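Local coordinates for catalase (Pseudomonas syringae, PDB 1M7S), which breaks hydrogen peroxide down into water and oxygen with the help of heme, protecting the cell from its toxic effects, at residues L4-G9 and D31-Q36; H52-G57 and D233-T238; H206-H211 and V257-P262; E426-V431 and G461-E466. One frame throughout, in Å; residues are numbered along the deposited sequence.

Contact 1 of 4, residues L4-G9 and D31-Q36; sequences LTRDNG and DVQLLQ
Val-32 CG2 lies against one face of the Arg-6 guanidinium, 3.6 Å from NE and off toward the rim of the group. A true pair of flat groups is the Asp-7 carboxylate and the Gln-36 amide, stacked with planes only 19° apart, so that Gln-36 CD is 3.5 Å from Asp-7 OD2. Gln-36 reaches that far because its chain is extended, with CG anti to the backbone N (chi1 -172°). Its OE1 then takes the N-H of Asp-7 at 2.8 Å in a nearly straight bond, 171° at the hydrogen, the donor somewhat tilted from the amide plane. Water 2 accepts from Gln-36 NE2 on the same amide, and both ends of the group are thereby engaged. Gln-33 bends at chi2 and runs past Arg-6 in the opposite direction, its OE1 3.5 Å from Arg-6 CG; its NE2 donates to Asn-15 OD1 and to water 1, which lies within hydrogen-bonding reach of Thr-5 O. The charged ends look beyond this pair: Arg-6 NH1 bonds to Leu-313 O of the second subunit, while Asp-7 holds Arg-40 in a salt bridge and Asn-360 of the second subunit. A type I turn from Arg-6 to Gly-9, laid on the first turns of helix 32-41 and enclosed by neighbouring subunits, is in keeping with the N-terminal arm of catalases, which threads into the tetramer interface.

Contact 2 of 4, residues H52-G57 and D233-T238; sequences HARGTG and DYSHLT. With HEM (protoporphyrin IX containing Fe), chain E.
Hydrogen bonding between side chains carries this contact, with Arg-54 and Thr-56 on one side and Ser-235 and Thr-238 on the other. Arg-54 NH1 donates to Ser-235 OG at 3.0 Å, the hydroxyl lying at the guanidinium edge, 17° out of its plane. The arginine gets there by leaving the backbone with CG anti to N (chi1 177°) and then bending at chi2 and chi3; its NE is held by Ser-98 O. Further along, Thr-56 OG1 and Thr-238 OG1 come within 2.7 Å, though which proton lies between them is unsettled, and Thr-238 OG1 also bonds to Glu-100.

Water adds to these links. Water 4 donates to Gly-55 O and to Thr-238 OG1 while accepting a weak bond from Arg-54 NH2.

The fold gives the arrangement its sense: strand 55-64 belongs to the catalase beta-barrel, and its entry is tied here to the start of helix 236-246, where an Asx turn, Ser-235 N to Asp-233 OD1, precedes the helix. Just upstream of the strand sits the distal side of the heme pocket. His-52, the predicted active-site histidine, lies with one ring face over the heme, HEM C2A above the ring centre, and its CD2 is 3.3 Å from HEM C1A. Its ND1 is hydrogen-bonded to Ser-90, and NE2 has a weak bond to water 3, which binds the heme iron at 2.5 Å.

Packing is slight by comparison: Arg-54 NH1 lies 3.5 Å from Tyr-234 CD1, and Leu-152 of the third subunit touches Ser-235 and Thr-238.

Contact 3 of 4, residues H206-H211 and V257-P262; sequences HYVKFH and VQVLKP
Tyr-207 and Leu-260 form a hydrogen-bonded pair in two antiparallel neighbouring strands of the catalase beta-barrel, 205-214 and 252-260, whose local axes run at 162°. Followed outward, the tyrosine leaves the sheet on the side shared with Lys-209, Gln-258 and Leu-260. Its CB lies 3.7 Å from Leu-260 O. With CG beside the backbone N (chi1 -73°), the ring swings toward the end of the partner strand, where CD1 and CE1 meet Pro-262: CE1 is 3.8 Å from Pro-262 CG, while the proline CA sits at the ring edge, in its plane. The hydroxyl at the tip leaves the contact altogether and bonds to Glu-321.

The backbone supplies two pairs of bonds. Tyr-207 N gives to Leu-260 O at 2.7 Å, and Leu-260 N returns the bond to Tyr-207 O. Lys-209 and Gln-258 repeat the exchange. Their polar ends then part: Lys-209 NZ goes to Lys-277 O and Val-193 O, also making a cation-pi contact with Trp-279, whereas Gln-258 NE2 goes to Val-282 O and Trp-279 O.

Val-208, Phe-210, Val-257 and Val-259 on the other side give an apolar patch. Val-257 CG1 touches both Val-208 CG1 and Phe-210 CD1, 3.6 Å from the latter, the valine and phenylalanine side chains lying side by side and pointing the same way. At the N-terminal end of strand segment 206-211, His-206 CD2 is 3.7 Å from Val-259 CG1. Among the side-chain carbons the packing is tight at Val-208 CG1, 3.4 Å from both CB and CG1 of Val-257.

Contact 4 of 4, residues E426-V431 and G461-E466; sequences EKTDLV and GTRVAE
Lys-427, on helix 424-438, meets Arg-463 through its CB alone, 3.8 Å from NH1; the rest of the lysine chain leads away, to a cation-pi contact with Tyr-419. One residue on, Thr-428 receives the polar bond of the contact. Its OG1 accepts from Arg-463 NH2 at 3.1 Å, with 159° at the hydrogen and the oxygen at the edge of the guanidinium, practically in its plane. The same hydroxyl is bonded to Ala-424 O one turn back, which fixes its rotation, so the arginine meets an oxygen already set in place. Arg-463 reaches it by a bend at chi3 (70°) that carries the guanidinium over to the neighbouring helix.

The two helices, 424-438 and 458-467, belong to the C-terminal helical domain of the catalase fold, and the axes of the local segments approach to 10.0 Å, their directions 46° apart. Val-431 points toward the other helix and makes the apolar contacts. Its CG2 touches Arg-463 CB at 3.7 Å and stands above one face of the guanidinium, toward the rim, while the valine and arginine chains cross at about a right angle. Toward Val-464 the two valines slide past each other in opposite directions, CG2 to CG2 3.7 Å; Val-464 in turn packs on Leu-450 and Leu-453 of helix 443-456.

How the contacts relate
From the N terminus, contact 1 closes first, folding the opening loop back on helix 32-41 over 21 intervening residues, among neighbouring subunits and about 34 Å from contact 2, centre to centre. Contact 2 spans the longest loop, with 175 residues between its segments, and ties the entry of the barrel, beside the heme, to helix 236-246. Contact 3 closes a loop of 45 residues and crosses contact 2, since strand 205-214 lies within that span and strand 252-260 beyond it; both reach the same sheet. Contact 4 comes last, in series, joining two helices of the C-terminal domain across 29 mostly helical residues. None of the four touches another; contacts 1 and 2 both meet the third subunit.

Contact 1 of 4, residues L4-G9 and D31-Q36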
# COMPACT_ATOMS: atom_id res chain seq x y z
N LEU A 4 0.95 -31.20 -1.29
CA LEU A 4 0.98 -29.79 -0.90
C LEU A 4 2.11 -29.16 -1.69
O LEU A 4 3.19 -29.76 -1.86
CB LEU A 4 1.33 -29.78 0.60
CG LEU A 4 1.60 -28.44 1.30
CD1 LEU A 4 0.29 -27.65 1.39
CD2 LEU A 4 2.08 -28.75 2.72
N THR A 5 1.97 -27.94 -2.17
CA THR A 5 2.97 -27.22 -2.89
C THR A 5 3.21 -25.81 -2.29
O THR A 5 2.33 -25.29 -1.62
CB THR A 5 2.69 -26.94 -4.38
OG1 THR A 5 1.70 -25.88 -4.45
CG2 THR A 5 2.17 -28.18 -5.11
N ARG A 6 4.31 -25.22 -2.69
CA ARG A 6 4.64 -23.82 -2.43
C ARG A 6 3.98 -23.00 -3.56
O ARG A 6 3.34 -23.59 -4.44
CB ARG A 6 6.14 -23.60 -2.36
CG ARG A 6 6.89 -24.34 -1.26
CD ARG A 6 8.16 -23.64 -0.82
NE ARG A 6 9.00 -23.28 -1.95
CZ ARG A 6 9.86 -24.00 -2.67
NH1 ARG A 6 10.50 -23.45 -3.69
NH2 ARG A 6 10.09 -25.24 -2.31
N ASP A 7 4.01 -21.67 -3.50
CA ASP A 7 3.37 -20.81 -4.51
C ASP A 7 4.04 -20.88 -5.88
O ASP A 7 3.39 -20.54 -6.91
CB ASP A 7 3.33 -19.39 -3.92
CG ASP A 7 2.38 -19.22 -2.73
OD1 ASP A 7 1.48 -20.06 -2.47
OD2 ASP A 7 2.44 -18.14 -2.06
N ASN A 8 5.29 -21.35 -6.02
CA ASN A 8 5.90 -21.61 -7.33
C ASN A 8 5.60 -23.02 -7.87
O ASN A 8 6.23 -23.40 -8.89
CB ASN A 8 7.42 -21.51 -7.28
CG ASN A 8 8.09 -22.67 -6.54
OD1 ASN A 8 7.47 -23.30 -5.68
ND2 ASN A 8 9.36 -22.95 -6.87
N GLY A 9 4.74 -23.76 -7.21
CA GLY A 9 4.38 -25.11 -7.62
C GLY A 9 5.28 -26.25 -7.12
O GLY A 9 4.92 -27.40 -7.35
N ASP A 31 14.72 -21.97 5.20
CA ASP A 31 13.50 -22.74 5.15
C ASP A 31 12.48 -21.89 4.37
O ASP A 31 11.59 -21.23 4.95
CB ASP A 31 12.96 -23.03 6.54
CG ASP A 31 11.85 -24.07 6.45
OD1 ASP A 31 11.63 -24.75 7.46
OD2 ASP A 31 11.18 -24.18 5.37
N VAL A 32 12.46 -22.03 3.06
CA VAL A 32 11.58 -21.25 2.21
C VAL A 32 10.10 -21.58 2.42
O VAL A 32 9.28 -20.65 2.21
CB VAL A 32 11.99 -21.36 0.72
CG1 VAL A 32 13.44 -20.89 0.58
CG2 VAL A 32 11.89 -22.76 0.17
N GLN A 33 9.74 -22.80 2.83
CA GLN A 33 8.33 -23.09 3.09
C GLN A 33 7.90 -22.33 4.34
O GLN A 33 6.80 -21.70 4.35
CB GLN A 33 8.01 -24.58 3.21
CG GLN A 33 6.68 -24.97 3.87
CD GLN A 33 5.50 -24.72 2.94
OE1 GLN A 33 5.66 -23.98 1.96
NE2 GLN A 33 4.32 -25.28 3.19
N LEU A 34 8.69 -22.42 5.42
CA LEU A 34 8.29 -21.63 6.61
C LEU A 34 8.09 -20.16 6.24
O LEU A 34 7.07 -19.52 6.61
CB LEU A 34 9.35 -21.80 7.69
CG LEU A 34 9.22 -20.93 8.94
CD1 LEU A 34 7.95 -21.33 9.71
CD2 LEU A 34 10.45 -21.12 9.80
N LEU A 35 9.07 -19.53 5.60
CA LEU A 35 9.05 -18.11 5.29
C LEU A 35 7.93 -17.73 4.34
O LEU A 35 7.24 -16.73 4.62
CB LEU A 35 10.38 -17.63 4.62
CG LEU A 35 11.58 -17.26 5.50
CD1 LEU A 35 11.37 -15.91 6.18
CD2 LEU A 35 11.85 -18.26 6.59
N GLN A 36 7.63 -18.56 3.33
CA GLN A 36 6.53 -18.19 2.45
C GLN A 36 5.19 -18.23 3.17
O GLN A 36 4.35 -17.36 2.95
CB GLN A 36 6.45 -19.12 1.23
CG GLN A 36 5.41 -18.58 0.22
CD GLN A 36 5.60 -19.34 -1.11
OE1 GLN A 36 5.10 -20.47 -1.20
NE2 GLN A 36 6.31 -18.71 -2.03
O HOH W 1 2.47 -24.08 1.11
O HOH W 2 7.82 -20.38 -4.14

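Contact 2 of 4, residues H52-G57 and D233-T238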
# COMPACT_ATOMS: atom_id res chain seq x y z
N HIS A 52 -19.99 0.57 7.26
CA HIS A 52 -20.60 -0.71 6.79
C HIS A 52 -19.55 -1.81 6.68
O HIS A 52 -19.61 -2.75 5.89
CB HIS A 52 -21.30 -0.48 5.44
CG HIS A 52 -22.45 0.50 5.46
ND1 HIS A 52 -23.73 0.05 5.45
CD2 HIS A 52 -22.53 1.86 5.46
CE1 HIS A 52 -24.58 1.10 5.45
NE2 HIS A 52 -23.83 2.20 5.45
N ALA A 53 -18.60 -1.89 7.65
CA ALA A 53 -17.59 -2.92 7.63
C ALA A 53 -18.17 -4.30 7.93
O ALA A 53 -17.65 -5.30 7.43
CB ALA A 53 -16.54 -2.58 8.70
N ARG A 54 -19.20 -4.40 8.76
CA ARG A 54 -19.83 -5.66 9.15
C ARG A 54 -20.89 -6.03 8.07
O ARG A 54 -21.89 -5.29 7.99
CB ARG A 54 -20.55 -5.45 10.50
CG ARG A 54 -21.33 -6.63 11.03
CD ARG A 54 -20.42 -7.83 11.20
NE ARG A 54 -20.72 -8.66 12.34
CZ ARG A 54 -20.68 -9.97 12.47
NH1 ARG A 54 -20.97 -10.44 13.67
NH2 ARG A 54 -20.43 -10.78 11.45
N GLY A 55 -20.63 -7.08 7.29
CA GLY A 55 -21.62 -7.28 6.19
C GLY A 55 -21.75 -8.77 5.83
O GLY A 55 -21.00 -9.61 6.31
N THR A 56 -22.79 -9.06 5.03
CA THR A 56 -23.12 -10.39 4.57
C THR A 56 -23.45 -10.32 3.06
O THR A 56 -24.34 -9.52 2.78
CB THR A 56 -24.40 -10.93 5.25
OG1 THR A 56 -24.31 -10.79 6.67
CG2 THR A 56 -24.59 -12.41 4.91
N GLY A 57 -22.84 -11.18 2.24
CA GLY A 57 -23.09 -11.11 0.80
C GLY A 57 -23.73 -12.41 0.35
O GLY A 57 -23.55 -13.47 0.94
N ASP A 233 -25.94 -14.70 20.45
CA ASP A 233 -25.63 -14.74 19.02
C ASP A 233 -25.17 -13.35 18.60
O ASP A 233 -26.07 -12.53 18.58
CB ASP A 233 -26.88 -15.12 18.24
CG ASP A 233 -26.67 -15.39 16.76
OD1 ASP A 233 -25.56 -15.14 16.27
OD2 ASP A 233 -27.58 -15.92 16.09
N TYR A 234 -23.90 -13.17 18.28
CA TYR A 234 -23.46 -11.84 17.84
C TYR A 234 -23.53 -11.78 16.33
O TYR A 234 -23.21 -10.76 15.73
CB TYR A 234 -22.06 -11.53 18.41
CG TYR A 234 -20.97 -12.37 17.80
CD1 TYR A 234 -20.23 -11.90 16.73
CD2 TYR A 234 -20.69 -13.65 18.29
CE1 TYR A 234 -19.24 -12.67 16.13
CE2 TYR A 234 -19.73 -14.44 17.68
CZ TYR A 234 -19.00 -13.93 16.63
OH TYR A 234 -18.03 -14.72 16.04
N SER A 235 -24.03 -12.84 15.65
CA SER A 235 -24.12 -12.81 14.17
C SER A 235 -25.53 -13.27 13.77
O SER A 235 -25.67 -14.01 12.80
CB SER A 235 -23.13 -13.75 13.49
OG SER A 235 -21.77 -13.36 13.71
N HIS A 236 -26.54 -12.65 14.39
CA HIS A 236 -27.91 -13.14 14.16
C HIS A 236 -28.41 -12.83 12.75
O HIS A 236 -29.11 -13.71 12.17
CB HIS A 236 -28.88 -12.69 15.21
CG HIS A 236 -29.53 -11.36 15.05
ND1 HIS A 236 -28.83 -10.18 15.23
CD2 HIS A 236 -30.78 -11.00 14.70
CE1 HIS A 236 -29.62 -9.14 15.02
NE2 HIS A 236 -30.81 -9.62 14.70
N LEU A 237 -27.99 -11.73 12.18
CA LEU A 237 -28.46 -11.41 10.83
C LEU A 237 -27.75 -12.30 9.82
O LEU A 237 -28.42 -12.76 8.90
CB LEU A 237 -28.20 -9.93 10.50
CG LEU A 237 -28.89 -8.97 11.50
CD1 LEU A 237 -28.45 -7.52 11.19
CD2 LEU A 237 -30.40 -9.04 11.44
N THR A 238 -26.44 -12.54 9.99
CA THR A 238 -25.76 -13.42 9.01
C THR A 238 -26.33 -14.84 9.08
O THR A 238 -26.57 -15.55 8.07
CB THR A 238 -24.24 -13.44 9.24
OG1 THR A 238 -23.69 -12.13 8.96
CG2 THR A 238 -23.55 -14.42 8.30
CHA HEM E . -20.58 2.27 2.32
CHB HEM E . -25.30 3.33 2.10
CHC HEM E . -24.25 8.02 2.62
CHD HEM E . -19.55 7.03 1.85
C1A HEM E . -21.95 2.17 2.23
C2A HEM E . -22.69 0.89 2.13
C3A HEM E . -23.99 1.18 2.07
C4A HEM E . -24.11 2.63 2.15
CMA HEM E . -25.19 0.24 1.92
CAA HEM E . -21.97 -0.47 2.09
CBA HEM E . -21.84 -1.10 0.66
CGA HEM E . -21.29 -2.54 0.79
O1A HEM E . -20.13 -2.66 0.33
O2A HEM E . -22.11 -3.33 1.30
C1B HEM E . -25.43 4.69 2.19
C2B HEM E . -26.68 5.44 2.06
C3B HEM E . -26.39 6.74 2.22
C4B HEM E . -24.97 6.84 2.43
CMB HEM E . -28.04 4.77 1.82
CAB HEM E . -27.29 7.98 2.23
CBB HEM E . -28.44 8.05 1.59
C1C HEM E . -22.91 8.15 2.34
C2C HEM E . -22.24 9.40 2.06
C3C HEM E . -20.95 9.13 1.82
C4C HEM E . -20.78 7.70 2.00
CMC HEM E . -22.91 10.80 1.96
CAC HEM E . -19.78 10.06 1.44
CBC HEM E . -19.89 11.11 0.61
C1D HEM E . -19.44 5.65 1.99
C2D HEM E . -18.18 4.92 1.93
C3D HEM E . -18.45 3.62 2.06
C4D HEM E . -19.89 3.49 2.20
CMD HEM E . -16.83 5.64 1.77
CAD HEM E . -17.46 2.42 2.05
CBD HEM E . -17.41 1.81 0.61
CGD HEM E . -16.33 0.76 0.42
O1D HEM E . -16.53 -0.09 -0.52
O2D HEM E . -15.28 0.73 1.12
NA HEM E . -22.86 3.18 2.29
NB HEM E . -24.39 5.58 2.39
NC HEM E . -21.99 7.13 2.34
ND HEM E . -20.46 4.73 2.10
FE HEM E . -22.42 5.16 2.21
O HOH W 3 -23.02 5.36 4.65
O HOH W 4 -20.81 -11.37 8.54
O HOH W 5 -20.28 -13.23 11.51

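Contact 3 of 4, residues H206-H211 and V257-P262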
# COMPACT_ATOMS: atom_id res chain seq x y z
N HIS A 206 -36.67 12.04 -15.66
CA HIS A 206 -37.64 11.89 -14.62
C HIS A 206 -36.84 11.63 -13.30
O HIS A 206 -35.78 11.05 -13.42
CB HIS A 206 -38.64 10.76 -14.74
CG HIS A 206 -39.68 10.97 -15.80
ND1 HIS A 206 -39.33 10.83 -17.14
CD2 HIS A 206 -40.99 11.26 -15.75
CE1 HIS A 206 -40.41 11.05 -17.89
NE2 HIS A 206 -41.42 11.30 -17.08
N TYR A 207 -37.36 12.14 -12.18
CA TYR A 207 -36.69 11.87 -10.91
C TYR A 207 -37.41 10.69 -10.26
O TYR A 207 -38.64 10.68 -10.10
CB TYR A 207 -36.73 13.13 -10.01
CG TYR A 207 -35.78 14.19 -10.53
CD1 TYR A 207 -36.23 15.26 -11.32
CD2 TYR A 207 -34.42 14.12 -10.26
CE1 TYR A 207 -35.35 16.20 -11.78
CE2 TYR A 207 -33.53 15.08 -10.71
CZ TYR A 207 -34.00 16.12 -11.51
OH TYR A 207 -33.15 17.08 -11.99
N VAL A 208 -36.65 9.69 -9.82
CA VAL A 208 -37.31 8.50 -9.28
C VAL A 208 -36.71 8.05 -7.96
O VAL A 208 -35.48 8.02 -7.83
CB VAL A 208 -37.05 7.37 -10.33
CG1 VAL A 208 -37.62 6.06 -9.85
CG2 VAL A 208 -37.64 7.70 -11.71
N LYS A 209 -37.56 7.62 -7.05
CA LYS A 209 -37.11 6.97 -5.83
C LYS A 209 -37.35 5.46 -5.96
O LYS A 209 -38.33 5.01 -6.56
CB LYS A 209 -37.84 7.53 -4.64
CG LYS A 209 -37.21 8.86 -4.22
CD LYS A 209 -37.84 9.22 -2.87
CE LYS A 209 -37.20 10.51 -2.40
NZ LYS A 209 -36.66 10.42 -1.04
N PHE A 210 -36.44 4.64 -5.45
CA PHE A 210 -36.53 3.18 -5.51
C PHE A 210 -36.79 2.58 -4.13
O PHE A 210 -36.19 3.01 -3.12
CB PHE A 210 -35.20 2.57 -5.97
CG PHE A 210 -34.83 2.90 -7.38
CD1 PHE A 210 -35.39 2.17 -8.45
CD2 PHE A 210 -33.93 3.89 -7.69
CE1 PHE A 210 -35.07 2.47 -9.75
CE2 PHE A 210 -33.58 4.17 -8.98
CZ PHE A 210 -34.14 3.47 -10.04
N HIS A 211 -37.62 1.56 -4.05
CA HIS A 211 -38.05 0.92 -2.83
C HIS A 211 -38.13 -0.60 -3.04
O HIS A 211 -38.94 -1.03 -3.88
CB HIS A 211 -39.44 1.45 -2.42
CG HIS A 211 -40.11 0.76 -1.26
ND1 HIS A 211 -41.47 0.46 -1.27
CD2 HIS A 211 -39.64 0.29 -0.08
CE1 HIS A 211 -41.78 -0.16 -0.13
NE2 HIS A 211 -40.70 -0.28 0.62
N VAL A 257 -41.06 1.99 -7.94
CA VAL A 257 -40.56 3.35 -8.21
C VAL A 257 -41.62 4.41 -7.92
O VAL A 257 -42.83 4.14 -8.05
CB VAL A 257 -39.97 3.62 -9.58
CG1 VAL A 257 -38.68 2.80 -9.78
CG2 VAL A 257 -40.95 3.38 -10.74
N GLN A 258 -41.18 5.60 -7.47
CA GLN A 258 -42.01 6.78 -7.27
C GLN A 258 -41.44 7.78 -8.27
O GLN A 258 -40.20 7.88 -8.39
CB GLN A 258 -41.99 7.46 -5.89
CG GLN A 258 -42.80 6.70 -4.86
CD GLN A 258 -42.56 7.39 -3.51
OE1 GLN A 258 -41.40 7.37 -3.08
NE2 GLN A 258 -43.59 7.95 -2.89
N VAL A 259 -42.29 8.39 -9.10
CA VAL A 259 -41.80 9.20 -10.21
C VAL A 259 -42.28 10.63 -10.18
O VAL A 259 -43.49 10.78 -9.97
CB VAL A 259 -42.31 8.56 -11.54
CG1 VAL A 259 -41.88 9.25 -12.81
CG2 VAL A 259 -41.87 7.11 -11.65
N LEU A 260 -41.37 11.58 -10.38
CA LEU A 260 -41.74 12.98 -10.50
C LEU A 260 -41.00 13.60 -11.69
O LEU A 260 -39.84 13.28 -12.02
CB LEU A 260 -41.41 13.83 -9.28
CG LEU A 260 -42.16 13.60 -7.98
CD1 LEU A 260 -41.56 14.42 -6.83
CD2 LEU A 260 -43.62 13.96 -8.11
N LYS A 261 -41.71 14.47 -12.44
CA LYS A 261 -41.10 15.22 -13.52
C LYS A 261 -40.36 16.42 -12.91
O LYS A 261 -40.70 16.98 -11.87
CB LYS A 261 -42.20 15.75 -14.45
CG LYS A 261 -43.11 14.71 -15.07
CD LYS A 261 -43.96 15.34 -16.16
CE LYS A 261 -45.42 14.90 -16.03
NZ LYS A 261 -45.57 13.52 -16.57
N PRO A 262 -39.32 16.90 -13.59
CA PRO A 262 -38.48 18.01 -13.22
C PRO A 262 -39.24 19.28 -12.88
O PRO A 262 -39.04 19.94 -11.86
CB PRO A 262 -37.50 18.22 -14.41
CG PRO A 262 -37.42 16.79 -14.92
CD PRO A 262 -38.85 16.28 -14.85

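Contact 4 of 4, residues E426-V431 and G461-E466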
# COMPACT_ATOMS: atom_id res chain seq x y z
N GLU A 426 -44.79 0.73 20.12
CA GLU A 426 -43.63 1.23 19.36
C GLU A 426 -43.23 2.60 19.89
O GLU A 426 -42.05 2.98 19.97
CB GLU A 426 -43.89 1.24 17.86
CG GLU A 426 -44.08 -0.11 17.19
CD GLU A 426 -44.73 -0.07 15.82
OE1 GLU A 426 -45.47 0.87 15.45
OE2 GLU A 426 -44.53 -1.03 15.02
N LYS A 427 -44.20 3.43 20.26
CA LYS A 427 -43.91 4.74 20.81
C LYS A 427 -43.11 4.60 22.11
O LYS A 427 -42.14 5.32 22.33
CB LYS A 427 -45.19 5.55 21.09
CG LYS A 427 -45.74 6.26 19.83
CD LYS A 427 -46.89 7.17 20.31
CE LYS A 427 -47.68 7.78 19.17
NZ LYS A 427 -48.31 6.68 18.37
N THR A 428 -43.55 3.71 22.98
CA THR A 428 -42.86 3.49 24.27
C THR A 428 -41.41 3.05 24.12
O THR A 428 -40.55 3.52 24.87
CB THR A 428 -43.71 2.47 25.07
OG1 THR A 428 -44.94 3.20 25.32
CG2 THR A 428 -43.03 2.04 26.35
N ASP A 429 -41.15 2.14 23.22
CA ASP A 429 -39.79 1.65 22.93
C ASP A 429 -38.97 2.76 22.33
O ASP A 429 -37.83 2.98 22.81
CB ASP A 429 -39.83 0.41 22.04
CG ASP A 429 -40.39 -0.79 22.78
OD1 ASP A 429 -40.37 -0.75 24.04
OD2 ASP A 429 -40.85 -1.76 22.13
N LEU A 430 -39.52 3.52 21.36
CA LEU A 430 -38.77 4.66 20.81
C LEU A 430 -38.34 5.62 21.89
O LEU A 430 -37.21 6.08 22.03
CB LEU A 430 -39.61 5.39 19.75
CG LEU A 430 -39.13 6.80 19.34
CD1 LEU A 430 -37.74 6.81 18.72
CD2 LEU A 430 -40.15 7.44 18.44
N VAL A 431 -39.28 6.11 22.70
CA VAL A 431 -39.06 7.07 23.76
C VAL A 431 -38.05 6.59 24.79
O VAL A 431 -37.16 7.36 25.17
CB VAL A 431 -40.51 7.28 24.31
CG1 VAL A 431 -40.63 7.22 25.79
CG2 VAL A 431 -41.03 8.55 23.66
N GLY A 461 -41.53 14.77 22.37
CA GLY A 461 -40.57 15.57 23.10
C GLY A 461 -40.76 15.57 24.63
O GLY A 461 -39.80 15.43 25.39
N THR A 462 -42.00 15.63 25.10
CA THR A 462 -42.24 15.56 26.55
C THR A 462 -41.80 14.22 27.14
O THR A 462 -41.23 14.16 28.22
CB THR A 462 -43.74 15.77 26.86
OG1 THR A 462 -44.05 17.10 26.42
CG2 THR A 462 -44.03 15.56 28.34
N ARG A 463 -42.09 13.10 26.47
CA ARG A 463 -41.75 11.80 27.06
C ARG A 463 -40.25 11.59 26.98
O ARG A 463 -39.70 11.04 27.93
CB ARG A 463 -42.51 10.69 26.34
CG ARG A 463 -44.05 10.81 26.48
CD ARG A 463 -44.72 9.74 25.61
NE ARG A 463 -44.52 8.40 26.14
CZ ARG A 463 -44.94 7.24 25.65
NH1 ARG A 463 -45.67 7.19 24.53
NH2 ARG A 463 -44.66 6.10 26.29
N VAL A 464 -39.64 11.90 25.83
CA VAL A 464 -38.16 11.68 25.82
C VAL A 464 -37.50 12.63 26.82
O VAL A 464 -36.57 12.20 27.48
CB VAL A 464 -37.57 11.94 24.44
CG1 VAL A 464 -36.07 11.72 24.44
CG2 VAL A 464 -38.29 10.99 23.48
N ALA A 465 -38.01 13.85 26.98
CA ALA A 465 -37.47 14.76 28.00
C ALA A 465 -37.53 14.18 29.42
O ALA A 465 -36.65 14.47 30.24
CB ALA A 465 -38.24 16.07 27.97
N GLU A 466 -38.57 13.45 29.79
CA GLU A 466 -38.66 12.84 31.11
C GLU A 466 -37.59 11.75 31.28
O GLU A 466 -36.87 11.69 32.28
CB GLU A 466 -40.03 12.23 31.36